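Local coordinates for DUF115 domain-containing protein (Magnetospirillum magneticum AMB-1, PDB 5MU5), which probably transfers sugars to flagellin as a Maf-type glycosyltransferase involved in the formation of bacterial flagella, at residues Glu245-Met248 with Thr249-Ser252; Ile300-Gly304 with Thr305-Val309; His538-Trp541 with Asp542-Asp545. One frame throughout, in Å; residues are numbered along the deposited sequence.

Contact 1: Glu245-Met248 with Thr249-Ser252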
ATOM      1  N   GLU A 245      -6.208   2.562  14.109  1.00 41.66           N
ATOM      2  CA  GLU A 245      -5.172   1.775  14.750  1.00 44.01           C
ATOM      3  C   GLU A 245      -5.564   1.496  16.186  1.00 42.43           C
ATOM      4  O   GLU A 245      -5.250   0.442  16.699  1.00 41.25           O
ATOM      5  CB  GLU A 245      -3.812   2.455  14.679  1.00 45.85           C
ATOM      6  CG  GLU A 245      -3.285   2.603  13.253  1.00 51.26           C
ATOM      7  CD  GLU A 245      -2.942   1.282  12.571  1.00 53.95           C
ATOM      8  OE1 GLU A 245      -2.410   0.372  13.242  1.00 57.66           O
ATOM      9  OE2 GLU A 245      -3.177   1.167  11.341  1.00 60.96           O
ATOM     10  N   MET A 246      -6.243   2.441  16.833  1.00 42.86           N
ATOM     11  CA  MET A 246      -6.757   2.208  18.175  1.00 43.34           C
ATOM     12  C   MET A 246      -7.730   1.038  18.154  1.00 44.49           C
ATOM     13  O   MET A 246      -7.635   0.136  18.987  1.00 45.46           O
ATOM     14  CB  MET A 246      -7.454   3.438  18.747  1.00 45.03           C
ATOM     15  CG  MET A 246      -6.519   4.553  19.162  1.00 46.93           C
ATOM     16  SD  MET A 246      -7.454   5.975  19.744  1.00 47.93           S
ATOM     17  CE  MET A 246      -6.137   6.894  20.519  1.00 49.09           C
ATOM     18  N   GLU A 247      -8.649   1.034  17.197  1.00 43.08           N
ATOM     19  CA  GLU A 247      -9.605  -0.063  17.110  1.00 44.63           C
ATOM     20  C   GLU A 247      -8.969  -1.428  16.827  1.00 43.13           C
ATOM     21  O   GLU A 247      -9.418  -2.425  17.363  1.00 40.25           O
ATOM     22  CB  GLU A 247     -10.661   0.214  16.052  1.00 45.08           C
ATOM     23  CG  GLU A 247     -11.651  -0.930  15.816  1.00 47.44           C
ATOM     24  CD  GLU A 247     -12.223  -1.529  17.098  1.00 50.30           C
ATOM     25  OE1 GLU A 247     -12.279  -0.804  18.120  1.00 54.28           O
ATOM     26  OE2 GLU A 247     -12.615  -2.728  17.096  1.00 48.58           O
ATOM     27  N   MET A 248      -7.954  -1.467  15.967  1.00 43.98           N
ATOM     28  CA  MET A 248      -7.321  -2.725  15.588  1.00 42.89           C
ATOM     29  C   MET A 248      -6.657  -3.324  16.799  1.00 41.75           C
ATOM     30  O   MET A 248      -6.785  -4.513  17.053  1.00 43.53           O
ATOM     31  CB  MET A 248      -6.226  -2.521  14.540  1.00 43.83           C
ATOM     32  CG  MET A 248      -6.645  -2.019  13.172  1.00 46.34           C
ATOM     33  SD  MET A 248      -7.841  -3.039  12.316  1.00 48.69           S
ATOM     34  CE  MET A 248      -9.396  -2.293  12.796  1.00 48.31           C
ATOM     35  N   THR A 249      -5.917  -2.478  17.509  1.00 40.14           N
ATOM     36  CA  THR A 249      -5.168  -2.880  18.677  1.00 41.06           C
ATOM     37  C   THR A 249      -6.119  -3.236  19.824  1.00 40.74           C
ATOM     38  O   THR A 249      -5.831  -4.167  20.574  1.00 41.76           O
ATOM     39  CB  THR A 249      -4.143  -1.788  19.077  1.00 41.97           C
ATOM     40  OG1 THR A 249      -3.133  -1.698  18.076  1.00 43.06           O
ATOM     41  CG2 THR A 249      -3.468  -2.097  20.378  1.00 45.30           C
ATOM     42  N   ARG A 250      -7.237  -2.522  19.963  1.00 37.19           N
ATOM     43  CA  ARG A 250      -8.229  -2.873  20.990  1.00 38.64           C
ATOM     44  C   ARG A 250      -8.852  -4.255  20.699  1.00 38.98           C
ATOM     45  O   ARG A 250      -8.960  -5.101  21.583  1.00 37.22           O
ATOM     46  CB  ARG A 250      -9.335  -1.837  21.071  1.00 39.28           C
ATOM     47  CG  ARG A 250     -10.378  -2.121  22.139  1.00 41.81           C
ATOM     48  CD  ARG A 250     -11.683  -1.416  21.828  1.00 42.94           C
ATOM     49  NE  ARG A 250     -12.360  -2.081  20.720  1.00 44.96           N
ATOM     50  CZ  ARG A 250     -13.162  -3.136  20.850  1.00 45.62           C
ATOM     51  NH1 ARG A 250     -13.424  -3.650  22.045  1.00 46.34           N
ATOM     52  NH2 ARG A 250     -13.699  -3.676  19.771  1.00 47.73           N
ATOM     53  N   ALA A 251      -9.251  -4.473  19.456  1.00 38.29           N
ATOM     54  CA  ALA A 251      -9.809  -5.765  19.052  1.00 39.32           C
ATOM     55  C   ALA A 251      -8.822  -6.875  19.384  1.00 38.70           C
ATOM     56  O   ALA A 251      -9.166  -7.842  20.041  1.00 37.91           O
ATOM     57  CB  ALA A 251     -10.136  -5.776  17.553  1.00 38.45           C
ATOM     58  N   SER A 252      -7.583  -6.708  18.943  1.00 39.47           N
ATOM     59  CA  SER A 252      -6.561  -7.727  19.132  1.00 39.87           C
ATOM     60  C   SER A 252      -6.281  -7.948  20.609  1.00 40.32           C
ATOM     61  O   SER A 252      -6.145  -9.082  21.044  1.00 40.92           O
ATOM     62  CB  SER A 252      -5.283  -7.347  18.392  1.00 41.01           C
ATOM     63  OG  SER A 252      -4.363  -8.431  18.412  1.00 44.65           O
TER
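Glu247 and Arg250, one helical turn apart, join in a side-on salt bridge. Arg250 NE lies 2.9 Å from Glu247 OE1, and Arg250 NH2 lies 3.0 Å from Glu247 OE2. Both bonds are nearly straight, and both reach the carboxylate from its syn side. Carboxylate and guanidinium are 28° apart, so the pair is close to flat. CG of Glu247 lies opposite the backbone N (chi1 176°) and the chain then bends at chi2, while Arg250 folds at chi3. Glu247 OE2 takes a second bond from Asn325, which helps fix the carboxylate's rotation.

Met248 bends at chi2 and chi3, and its side chain meets Asn325 and Ser374. Met248 O receives Ser252 N at 3.0 Å, as Glu247 O does Ala251 N at 2.9 Å. Thr249 CB lies 3.4 Å from Glu245 O, which also accepts Thr249 N at 3.1 Å. Thr249 OG1 is bonded to Ser373 OG; its approach to Glu245 O, at 3.3 Å, is weak and not settled.

All of this lies on helix 242-257, mostly buried. Helix 653-661 packs against Glu247 and Arg250, helix 373-378 against Met248, Thr249 and Ser252, and helix 618-646 against Met246, Thr249 and Arg250.

Contact 2: Ile300-Gly304 with Thr305-Val309. With SO4 (sulfate ion), chain B.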
ATOM      1  N   ILE A 300     -15.288 -27.960   4.164  1.00 36.77           N
ATOM      2  CA  ILE A 300     -16.056 -26.793   3.739  1.00 37.11           C
ATOM      3  C   ILE A 300     -15.528 -25.546   4.437  1.00 36.32           C
ATOM      4  O   ILE A 300     -15.569 -25.454   5.662  1.00 34.62           O
ATOM      5  CB  ILE A 300     -17.545 -26.907   4.082  1.00 39.12           C
ATOM      6  CG1 ILE A 300     -18.150 -28.214   3.574  1.00 40.20           C
ATOM      7  CG2 ILE A 300     -18.304 -25.710   3.527  1.00 39.70           C
ATOM      8  CD1 ILE A 300     -17.983 -28.478   2.100  1.00 41.52           C
ATOM      9  N   ILE A 301     -15.006 -24.611   3.651  1.00 33.91           N
ATOM     10  CA  ILE A 301     -14.546 -23.336   4.159  1.00 34.42           C
ATOM     11  C   ILE A 301     -15.566 -22.292   3.707  1.00 35.94           C
ATOM     12  O   ILE A 301     -15.725 -22.021   2.508  1.00 36.83           O
ATOM     13  CB  ILE A 301     -13.132 -23.012   3.665  1.00 37.12           C
ATOM     14  CG1 ILE A 301     -12.164 -24.026   4.260  1.00 39.32           C
ATOM     15  CG2 ILE A 301     -12.726 -21.601   4.072  1.00 39.14           C
ATOM     16  CD1 ILE A 301     -10.715 -23.750   3.981  1.00 40.58           C
ATOM     17  N   SER A 302     -16.284 -21.743   4.679  1.00 36.20           N
ATOM     18  CA  SER A 302     -17.319 -20.768   4.440  1.00 36.56           C
ATOM     19  C   SER A 302     -16.711 -19.407   4.617  1.00 36.14           C
ATOM     20  O   SER A 302     -16.135 -19.122   5.649  1.00 37.47           O
ATOM     21  CB  SER A 302     -18.467 -20.949   5.442  1.00 37.85           C
ATOM     22  OG  SER A 302     -19.478 -19.966   5.237  1.00 38.61           O
ATOM     23  N   CYS A 303     -16.854 -18.563   3.606  1.00 39.23           N
ATOM     24  CA  CYS A 303     -16.273 -17.227   3.641  1.00 40.29           C
ATOM     25  C   CYS A 303     -17.330 -16.180   3.961  1.00 40.81           C
ATOM     26  O   CYS A 303     -18.245 -15.949   3.169  1.00 44.99           O
ATOM     27  CB  CYS A 303     -15.586 -16.952   2.306  1.00 39.14           C
ATOM     28  SG  CYS A 303     -14.204 -18.096   2.045  1.00 40.40           S
ATOM     29  N   GLY A 304     -17.211 -15.564   5.136  1.00 40.11           N
ATOM     30  CA  GLY A 304     -18.154 -14.534   5.557  1.00 41.63           C
ATOM     31  C   GLY A 304     -19.613 -14.957   5.436  1.00 42.54           C
ATOM     32  O   GLY A 304     -19.994 -15.995   5.979  1.00 42.43           O
ATOM     33  N   THR A 305     -20.397 -14.190   4.665  1.00 42.59           N
ATOM     34  CA  THR A 305     -21.850 -14.367   4.552  1.00 45.19           C
ATOM     35  C   THR A 305     -22.314 -15.604   3.807  1.00 42.75           C
ATOM     36  O   THR A 305     -23.514 -15.918   3.812  1.00 43.11           O
ATOM     37  CB  THR A 305     -22.538 -13.129   3.914  1.00 50.18           C
ATOM     38  OG1 THR A 305     -21.907 -12.798   2.660  1.00 53.32           O
ATOM     39  CG2 THR A 305     -22.457 -11.947   4.855  1.00 50.23           C
ATOM     40  N   ALA A 306     -21.383 -16.302   3.174  1.00 40.69           N
ATOM     41  CA  ALA A 306     -21.673 -17.592   2.527  1.00 39.70           C
ATOM     42  C   ALA A 306     -22.316 -18.597   3.485  1.00 39.46           C
ATOM     43  O   ALA A 306     -23.014 -19.514   3.068  1.00 43.45           O
ATOM     44  CB  ALA A 306     -20.381 -18.186   2.013  1.00 40.80           C
ATOM     45  N   SER A 307     -22.065 -18.431   4.772  1.00 39.91           N
ATOM     46  CA  SER A 307     -22.563 -19.361   5.775  1.00 43.53           C
ATOM     47  C   SER A 307     -24.088 -19.489   5.755  1.00 43.51           C
ATOM     48  O   SER A 307     -24.633 -20.583   5.946  1.00 41.48           O
ATOM     49  CB  SER A 307     -22.080 -18.926   7.164  1.00 45.12           C
ATOM     50  OG  SER A 307     -22.507 -17.601   7.474  1.00 46.24           O
ATOM     51  N   ARG A 308     -24.761 -18.378   5.480  1.00 43.81           N
ATOM     52  CA  ARG A 308     -26.219 -18.352   5.427  1.00 47.12           C
ATOM     53  C   ARG A 308     -26.790 -19.390   4.462  1.00 45.39           C
ATOM     54  O   ARG A 308     -27.659 -20.169   4.840  1.00 48.87           O
ATOM     55  CB  ARG A 308     -26.710 -16.944   5.059  1.00 47.32           C
ATOM     56  CG  ARG A 308     -28.208 -16.815   5.039  1.00 51.50           C
ATOM     57  CD  ARG A 308     -28.666 -15.370   4.841  1.00 54.46           C
ATOM     58  NE  ARG A 308     -28.527 -14.527   6.041  1.00 57.03           N
ATOM     59  CZ  ARG A 308     -29.291 -14.614   7.137  1.00 57.00           C
ATOM     60  NH1 ARG A 308     -30.255 -15.533   7.235  1.00 56.22           N
ATOM     61  NH2 ARG A 308     -29.075 -13.787   8.153  1.00 54.92           N
ATOM     62  N   VAL A 309     -26.286 -19.422   3.231  1.00 43.52           N
ATOM     63  CA  VAL A 309     -26.804 -20.340   2.215  1.00 42.35           C
ATOM     64  C   VAL A 309     -26.397 -21.798   2.493  1.00 42.06           C
ATOM     65  O   VAL A 309     -27.162 -22.731   2.251  1.00 45.75           O
ATOM     66  CB  VAL A 309     -26.431 -19.901   0.769  1.00 44.23           C
ATOM     67  CG1 VAL A 309     -24.926 -19.945   0.507  1.00 41.15           C
ATOM     68  CG2 VAL A 309     -27.178 -20.770  -0.247  1.00 48.32           C
TER
HETATM   69  S   SO4 B 701     -18.983 -11.364   2.492  0.75 60.21           S
HETATM   70  O1  SO4 B 701     -18.625 -12.557   1.683  0.75 59.40           O
HETATM   71  O2  SO4 B 701     -20.246 -10.807   1.915  0.75 54.79           O
HETATM   72  O3  SO4 B 701     -17.878 -10.351   2.414  0.75 56.70           O
HETATM   73  O4  SO4 B 701     -19.124 -11.795   3.919  0.75 50.71           O
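Ala306 N bonds to Cys303 O at 3.2 Å, closing a beta turn of type II', with Gly304 and Thr305 at its corners. The turn leads from strand 299-303 toward helix 307-312. The Ala306 methyl points back at the strand end, with its CB 3.3 Å from Cys303 O. Ser302 OG packs against Ser307, 3.4 Å from Ser307 CB. The hydrogen-bond partner of Ser302 OG is Gln320, on the next strand. Gln320 also bonds to Gly304 O, which Ser307 N and Ser307 OG reach only weakly. This inner side is buried.

The other side is looser and carries a sulfate, probably from the crystallisation liquor. Thr305 N gives a bond of 2.8 Å to sulfate O4, and Thr305 OG1 lies 2.7 Å from sulfate O2. Thr305 OG1 stands between the backbone N and the carbonyl carbon (chi1 53°), which lets it and Thr305 N both reach the sulfate. Gly304 has positive phi and no side chain, and its CA lies 3.3 Å from sulfate O4. Ser280 OG is also bonded to the sulfate.

A glycine turn holding an anion between strand and helix, within a beta-alpha-beta unit, recalls the phosphate-binding loops of Rossmann-like folds.

Contact 3: His538-Trp541 with Asp542-Asp545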
ATOM      1  N   HIS A 538       0.725 -11.664  27.719  1.00 50.00           N
ATOM      2  CA  HIS A 538       1.656 -10.926  28.565  1.00 52.89           C
ATOM      3  C   HIS A 538       3.023 -10.773  27.927  1.00 54.44           C
ATOM      4  O   HIS A 538       3.648  -9.724  28.048  1.00 54.69           O
ATOM      5  CB  HIS A 538       1.794 -11.570  29.944  1.00 53.31           C
ATOM      6  CG  HIS A 538       0.578 -11.414  30.791  1.00 55.07           C
ATOM      7  ND1 HIS A 538       0.082 -10.180  31.151  1.00 57.03           N
ATOM      8  CD2 HIS A 538      -0.241 -12.332  31.357  1.00 55.63           C
ATOM      9  CE1 HIS A 538      -0.993 -10.345  31.904  1.00 58.00           C
ATOM     10  NE2 HIS A 538      -1.211 -11.641  32.043  1.00 56.08           N
ATOM     11  N   ASP A 539       3.486 -11.823  27.264  1.00 58.22           N
ATOM     12  CA  ASP A 539       4.741 -11.769  26.540  1.00 61.89           C
ATOM     13  C   ASP A 539       4.731 -10.596  25.563  1.00 62.30           C
ATOM     14  O   ASP A 539       5.666  -9.796  25.546  1.00 69.49           O
ATOM     15  CB  ASP A 539       4.972 -13.070  25.776  1.00 66.81           C
ATOM     16  CG  ASP A 539       6.251 -13.044  24.978  1.00 70.28           C
ATOM     17  OD1 ASP A 539       7.337 -12.910  25.588  1.00 76.51           O
ATOM     18  OD2 ASP A 539       6.167 -13.148  23.740  1.00 73.88           O
ATOM     19  N   ARG A 540       3.666 -10.484  24.765  1.00 59.13           N
ATOM     20  CA  ARG A 540       3.543  -9.390  23.800  1.00 53.81           C
ATOM     21  C   ARG A 540       3.272  -8.029  24.465  1.00 50.40           C
ATOM     22  O   ARG A 540       4.019  -7.087  24.257  1.00 50.79           O
ATOM     23  CB  ARG A 540       2.456  -9.702  22.762  1.00 55.38           C
ATOM     24  CG  ARG A 540       2.663 -10.974  21.925  1.00 54.85           C
ATOM     25  CD  ARG A 540       3.820 -10.854  20.940  1.00 55.04           C
ATOM     26  NE  ARG A 540       5.107 -10.933  21.621  1.00 56.80           N
ATOM     27  CZ  ARG A 540       6.282 -10.638  21.074  1.00 59.68           C
ATOM     28  NH1 ARG A 540       6.369 -10.241  19.807  1.00 60.39           N
ATOM     29  NH2 ARG A 540       7.382 -10.746  21.812  1.00 60.16           N
ATOM     30  N   TRP A 541       2.227  -7.929  25.277  1.00 48.80           N
ATOM     31  CA  TRP A 541       1.831  -6.647  25.889  1.00 47.83           C
ATOM     32  C   TRP A 541       2.840  -5.977  26.829  1.00 50.66           C
ATOM     33  O   TRP A 541       3.076  -4.770  26.724  1.00 52.68           O
ATOM     34  CB  TRP A 541       0.534  -6.825  26.658  1.00 47.55           C
ATOM     35  CG  TRP A 541      -0.069  -5.554  27.122  1.00 46.66           C
ATOM     36  CD1 TRP A 541      -0.166  -5.119  28.400  1.00 47.75           C
ATOM     37  CD2 TRP A 541      -0.681  -4.550  26.306  1.00 45.32           C
ATOM     38  NE1 TRP A 541      -0.813  -3.901  28.443  1.00 46.63           N
ATOM     39  CE2 TRP A 541      -1.137  -3.531  27.167  1.00 45.90           C
ATOM     40  CE3 TRP A 541      -0.914  -4.428  24.936  1.00 45.72           C
ATOM     41  CZ2 TRP A 541      -1.785  -2.396  26.707  1.00 46.06           C
ATOM     42  CZ3 TRP A 541      -1.565  -3.309  24.474  1.00 45.74           C
ATOM     43  CH2 TRP A 541      -1.995  -2.299  25.361  1.00 46.01           C
ATOM     44  N   ASP A 542       3.433  -6.756  27.730  1.00 52.26           N
ATOM     45  CA  ASP A 542       4.293  -6.228  28.793  1.00 55.00           C
ATOM     46  C   ASP A 542       5.712  -5.846  28.371  1.00 54.29           C
ATOM     47  O   ASP A 542       6.453  -5.300  29.184  1.00 54.03           O
ATOM     48  CB  ASP A 542       4.418  -7.244  29.953  1.00 57.04           C
ATOM     49  CG  ASP A 542       3.084  -7.589  30.594  1.00 60.12           C
ATOM     50  OD1 ASP A 542       2.144  -6.769  30.521  1.00 63.03           O
ATOM     51  OD2 ASP A 542       2.975  -8.682  31.188  1.00 62.29           O
ATOM     52  N   ARG A 543       6.102  -6.112  27.129  1.00 53.09           N
ATOM     53  CA  ARG A 543       7.496  -5.908  26.727  1.00 54.32           C
ATOM     54  C   ARG A 543       7.888  -4.457  26.434  1.00 56.25           C
ATOM     55  O   ARG A 543       9.067  -4.164  26.196  1.00 56.67           O
ATOM     56  CB  ARG A 543       7.826  -6.789  25.533  1.00 53.92           C
ATOM     57  CG  ARG A 543       7.310  -6.286  24.194  1.00 55.15           C
ATOM     58  CD  ARG A 543       7.628  -7.314  23.138  1.00 55.29           C
ATOM     59  NE  ARG A 543       7.479  -6.835  21.762  1.00 58.31           N
ATOM     60  CZ  ARG A 543       6.325  -6.713  21.105  1.00 53.39           C
ATOM     61  NH1 ARG A 543       5.156  -6.954  21.687  1.00 51.77           N
ATOM     62  NH2 ARG A 543       6.348  -6.318  19.853  1.00 52.14           N
ATOM     63  N   GLU A 544       6.909  -3.560  26.440  1.00 58.40           N
ATOM     64  CA  GLU A 544       7.165  -2.144  26.217  1.00 59.29           C
ATOM     65  C   GLU A 544       6.020  -1.286  26.760  1.00 58.41           C
ATOM     66  O   GLU A 544       4.861  -1.715  26.777  1.00 55.48           O
ATOM     67  CB  GLU A 544       7.346  -1.884  24.728  1.00 61.68           C
ATOM     68  CG  GLU A 544       7.973  -0.537  24.403  1.00 67.95           C
ATOM     69  CD  GLU A 544       8.207  -0.344  22.917  1.00 68.96           C
ATOM     70  OE1 GLU A 544       8.601  -1.316  22.229  1.00 71.54           O
ATOM     71  OE2 GLU A 544       7.999   0.786  22.430  1.00 73.48           O
ATOM     72  N   ASP A 545       6.362  -0.087  27.233  1.00 57.85           N
ATOM     73  CA  ASP A 545       5.367   0.884  27.675  1.00 57.22           C
ATOM     74  C   ASP A 545       4.871   1.603  26.401  1.00 54.61           C
ATOM     75  O   ASP A 545       5.502   2.534  25.907  1.00 56.70           O
ATOM     76  CB  ASP A 545       5.974   1.861  28.690  1.00 59.37           C
ATOM     77  CG  ASP A 545       4.947   2.825  29.260  1.00 64.17           C
ATOM     78  OD1 ASP A 545       3.833   2.923  28.695  1.00 67.16           O
ATOM     79  OD2 ASP A 545       5.247   3.499  30.265  1.00 65.00           O
TER
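The carbonyl oxygen of Arg540 takes the shortest polar bond, 2.8 Å from Arg543 NH1 to Arg540 O. The nitrogen approaches well off the line of the C=O, at a C=O...N angle of 116°. The oxygen lies close to the plane of the Arg543 guanidinium. Arg543 NH1 also bonds to Leu377 O, and its NH2 to Ala376 O, so carbonyls hold this group in place.

Over it lies the guanidinium of Arg540. The two planes are 3° apart and their centres 3.9 Å apart, a stack of like charges. Arg540 gets there by folding back at chi2 and chi3, whereas Arg543 stays extended from CG to NE. Arg540 NH2 passes 3.7 Å from Arg543 CD. Arg540 also forms a salt bridge to Asp539, with NE 3.2 Å from Asp539 OD2; the hydrogen bonds from NE and NH2 to OD2 are both weak. Arg540 NH1 bonds to Ser379 O.

The last helical turn is held by Asp542 N, 3.0 Å from His538 O. The Asp542 side chain then runs beside His538, pointing the same way. A weak bond joins His538 ND1 to Asp542 OD2 at 3.3 Å, bent to 123°. The other oxygen, Asp542 OD1, lies at the edge of the Trp541 ring, 3.5 Å from CD1 of Trp541. The ring meets Tyr253 edge-to-face and also lies against Phe537 and Trp546. Beyond it the chain turns toward helix 546-564, whose N-cap is Asp545.

The stacked arginines would repel each other if bare. Asp539 probably offsets part of the charge, and the carbonyls of Ser379, Ala376 and Leu377 accept their N-H groups. The pair thus ties the end of helix 534-541 and the following loop to the region of helix 373-378.

Overall arrangement
Contact 1 is buried within one helix, contact 2 is a mostly buried turn from strand to helix, and contact 3 is a helix end at the surface. Contacts 1 and 3 are near neighbours, with nearest atoms about 5 Å apart, and both pack on helix 373-378. Contact 2 stands apart, its centre about 25 Å from that of contact 1 and about 36 Å from that of contact 3. The chemistry follows the place. Opposite charges pair in the interior at contact 1. At contact 3 like charges stack, beside a surface salt bridge, and backbone carbonyls help hold them. Contact 2 relies on backbone and hydroxyl groups, and it alone holds a bound sulfate.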